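Local coordinates for carbohydrate-binding module family 14 protein (Pseudocercospora fuligena, PDB 4Z4A), which is an Avr4 avirulence effector of a plant-pathogenic fungus and probably binds chitin through its family 14 carbohydrate-binding module, at residues B[58-62]-B[63-67]. Numbering follows the deposited sequence.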
ATOM      1  N   CYS B  58       0.225   0.615   9.295  1.00 29.03           N
ATOM      2  CA  CYS B  58      -0.811   0.494  10.311  1.00 31.04           C
ATOM      3  C   CYS B  58      -2.167   0.329   9.655  1.00 30.48           C
ATOM      4  O   CYS B  58      -2.537   1.072   8.764  1.00 28.94           O
ATOM      5  CB  CYS B  58      -0.810   1.692  11.251  1.00 33.87           C
ATOM      6  SG  CYS B  58       0.562   1.561  12.401  1.00 34.86           S
ATOM      7  N   SER B  59      -2.884  -0.720  10.042  1.00 29.78           N
ATOM      8  CA  SER B  59      -4.227  -0.947   9.545  1.00 30.39           C
ATOM      9  C   SER B  59      -5.219  -0.604  10.641  1.00 29.46           C
ATOM     10  O   SER B  59      -5.031  -0.989  11.781  1.00 30.73           O
ATOM     11  CB  SER B  59      -4.425  -2.408   9.126  1.00 31.08           C
ATOM     12  OG  SER B  59      -3.730  -2.718   7.924  1.00 32.60           O
ATOM     13  N   PRO B  60      -6.298   0.103  10.309  1.00 29.89           N
ATOM     14  CA  PRO B  60      -7.279   0.286  11.400  1.00 28.54           C
ATOM     15  C   PRO B  60      -7.812  -1.046  11.913  1.00 32.50           C
ATOM     16  O   PRO B  60      -7.959  -1.956  11.117  1.00 33.59           O
ATOM     17  CB  PRO B  60      -8.427   1.021  10.715  1.00 29.36           C
ATOM     18  CG  PRO B  60      -7.757   1.729   9.553  1.00 28.90           C
ATOM     19  CD  PRO B  60      -6.746   0.738   9.062  1.00 29.36           C
ATOM     20  N   ALA B  61      -8.067  -1.128  13.225  1.00 31.47           N
ATOM     21  CA  ALA B  61      -8.407  -2.439  13.833  1.00 36.38           C
ATOM     22  C   ALA B  61      -9.757  -2.899  13.340  1.00 37.47           C
ATOM     23  O   ALA B  61     -10.008  -4.099  13.128  1.00 38.26           O
ATOM     24  CB  ALA B  61      -8.399  -2.341  15.335  1.00 36.55           C
ATOM     25  N   ASP B  62     -10.624  -1.923  13.163  1.00 38.44           N
ATOM     26  CA  ASP B  62     -11.954  -2.164  12.691  1.00 41.32           C
ATOM     27  C   ASP B  62     -12.524  -0.850  12.186  1.00 40.38           C
ATOM     28  O   ASP B  62     -11.836   0.185  12.184  1.00 36.06           O
ATOM     29  CB  ASP B  62     -12.797  -2.739  13.865  1.00 42.93           C
ATOM     30  CG  ASP B  62     -12.762  -1.856  15.097  1.00 45.79           C
ATOM     31  OD1 ASP B  62     -12.863  -0.615  14.945  1.00 43.16           O
ATOM     32  OD2 ASP B  62     -12.664  -2.397  16.233  1.00 48.16           O
ATOM     33  N   ASP B  63     -13.798  -0.875  11.794  1.00 40.80           N
ATOM     34  CA  ASP B  63     -14.455   0.300  11.246  1.00 41.78           C
ATOM     35  C   ASP B  63     -14.942   1.340  12.273  1.00 40.83           C
ATOM     36  O   ASP B  63     -15.688   2.249  11.913  1.00 41.61           O
ATOM     37  CB  ASP B  63     -15.563  -0.131  10.273  1.00 44.54           C
ATOM     38  CG  ASP B  63     -16.784  -0.741  10.968  1.00 48.20           C
ATOM     39  OD1 ASP B  63     -16.742  -1.039  12.193  1.00 46.44           O
ATOM     40  OD2 ASP B  63     -17.788  -0.955  10.245  1.00 51.88           O
ATOM     41  N   SER B  64     -14.491   1.244  13.529  1.00 40.94           N
ATOM     42  CA  SER B  64     -14.578   2.365  14.464  1.00 39.09           C
ATOM     43  C   SER B  64     -13.420   3.347  14.213  1.00 36.41           C
ATOM     44  O   SER B  64     -13.494   4.522  14.575  1.00 34.88           O
ATOM     45  CB  SER B  64     -14.499   1.878  15.895  1.00 39.65           C
ATOM     46  OG  SER B  64     -15.528   0.944  16.134  1.00 49.19           O
ATOM     47  N   TYR B  65     -12.358   2.852  13.582  1.00 35.84           N
ATOM     48  CA  TYR B  65     -11.179   3.669  13.262  1.00 34.17           C
ATOM     49  C   TYR B  65     -10.633   4.398  14.485  1.00 33.79           C
ATOM     50  O   TYR B  65     -10.473   5.628  14.462  1.00 35.37           O
ATOM     51  CB  TYR B  65     -11.462   4.664  12.121  1.00 33.38           C
ATOM     52  CG  TYR B  65     -11.914   3.991  10.848  1.00 31.67           C
ATOM     53  CD1 TYR B  65     -10.992   3.469   9.937  1.00 33.79           C
ATOM     54  CD2 TYR B  65     -13.260   3.896  10.537  1.00 35.07           C
ATOM     55  CE1 TYR B  65     -11.404   2.869   8.766  1.00 33.89           C
ATOM     56  CE2 TYR B  65     -13.695   3.295   9.362  1.00 34.44           C
ATOM     57  CZ  TYR B  65     -12.761   2.773   8.495  1.00 33.41           C
ATOM     58  OH  TYR B  65     -13.208   2.185   7.350  1.00 35.07           O
ATOM     59  N   LEU B  66     -10.378   3.638  15.541  1.00 33.82           N
ATOM     60  CA  LEU B  66      -9.876   4.216  16.791  1.00 37.03           C
ATOM     61  C   LEU B  66      -8.448   3.783  17.116  1.00 36.11           C
ATOM     62  O   LEU B  66      -7.709   4.532  17.751  1.00 37.87           O
ATOM     63  CB  LEU B  66     -10.787   3.849  17.964  1.00 39.34           C
ATOM     64  CG  LEU B  66     -12.220   4.380  17.895  1.00 41.85           C
ATOM     65  CD1 LEU B  66     -13.042   3.702  19.006  1.00 44.08           C
ATOM     66  CD2 LEU B  66     -12.245   5.900  18.010  1.00 41.81           C
ATOM     67  N   THR B  67      -8.061   2.583  16.688  1.00 35.40           N
ATOM     68  CA  THR B  67      -6.740   2.080  16.986  1.00 36.39           C
ATOM     69  C   THR B  67      -6.286   1.324  15.760  1.00 36.79           C
ATOM     70  O   THR B  67      -7.081   1.054  14.830  1.00 33.02           O
ATOM     71  CB  THR B  67      -6.713   1.156  18.204  1.00 39.27           C
ATOM     72  OG1 THR B  67      -7.535   0.026  17.915  1.00 40.18           O
ATOM     73  CG2 THR B  67      -7.201   1.886  19.474  1.00 40.38           C
TER
HETATM   74  O   HOH W   1     -10.609   0.919  15.697  1.00 37.10           O
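Ala-61 N donates to Thr-67 O (2.9 Å) and closes the connection between strands 54-60 and 68-74, and inside that closure the backbone folds through a type I beta turn from Asp-62 to Tyr-65. This is the link between two neighbouring antiparallel strands of the three-stranded sheet in the chitin-binding Peritrophin-A (CBM14) domain. The turn carries its own bond, Tyr-65 N to Asp-62 O (3.1 Å). Most of the side-chain work falls to Asp-62, whose CG lies between its backbone N and carbonyl carbon (chi1 54°), a torsion that brings OD1 to the Ser-64 amide. There Asp-62 OD1 accepts from Ser-64 N at 2.8 Å on its anti side, with the N-H tilted 30° out of the carboxylate plane, closing an Asx turn, and also takes a bond from a water. The same water accepts from Leu-66 N, so a single carboxylate oxygen reaches the backbone at two places, once directly and once through solvent.

Pro-60 and the Tyr-65 ring make the apolar contact: Pro-60 CB comes within 3.6 Å of Tyr-65 CD1, and Pro-60 CG lies nearly as near the same carbon, with the two side chains set at a slant to each other. Ile-33 of helix 30-36 packs against both, tying the turn to the helix. Beyond the ring, Tyr-65 OH is hydrogen-bonded to Tyr-65 OH of the second subunit, so this turn also takes part in the dimer contact. One face of the ring is met by the turn's own carbonyl, Asp-62 O, lying 4.0 Å above the ring plane and displaced toward the rim.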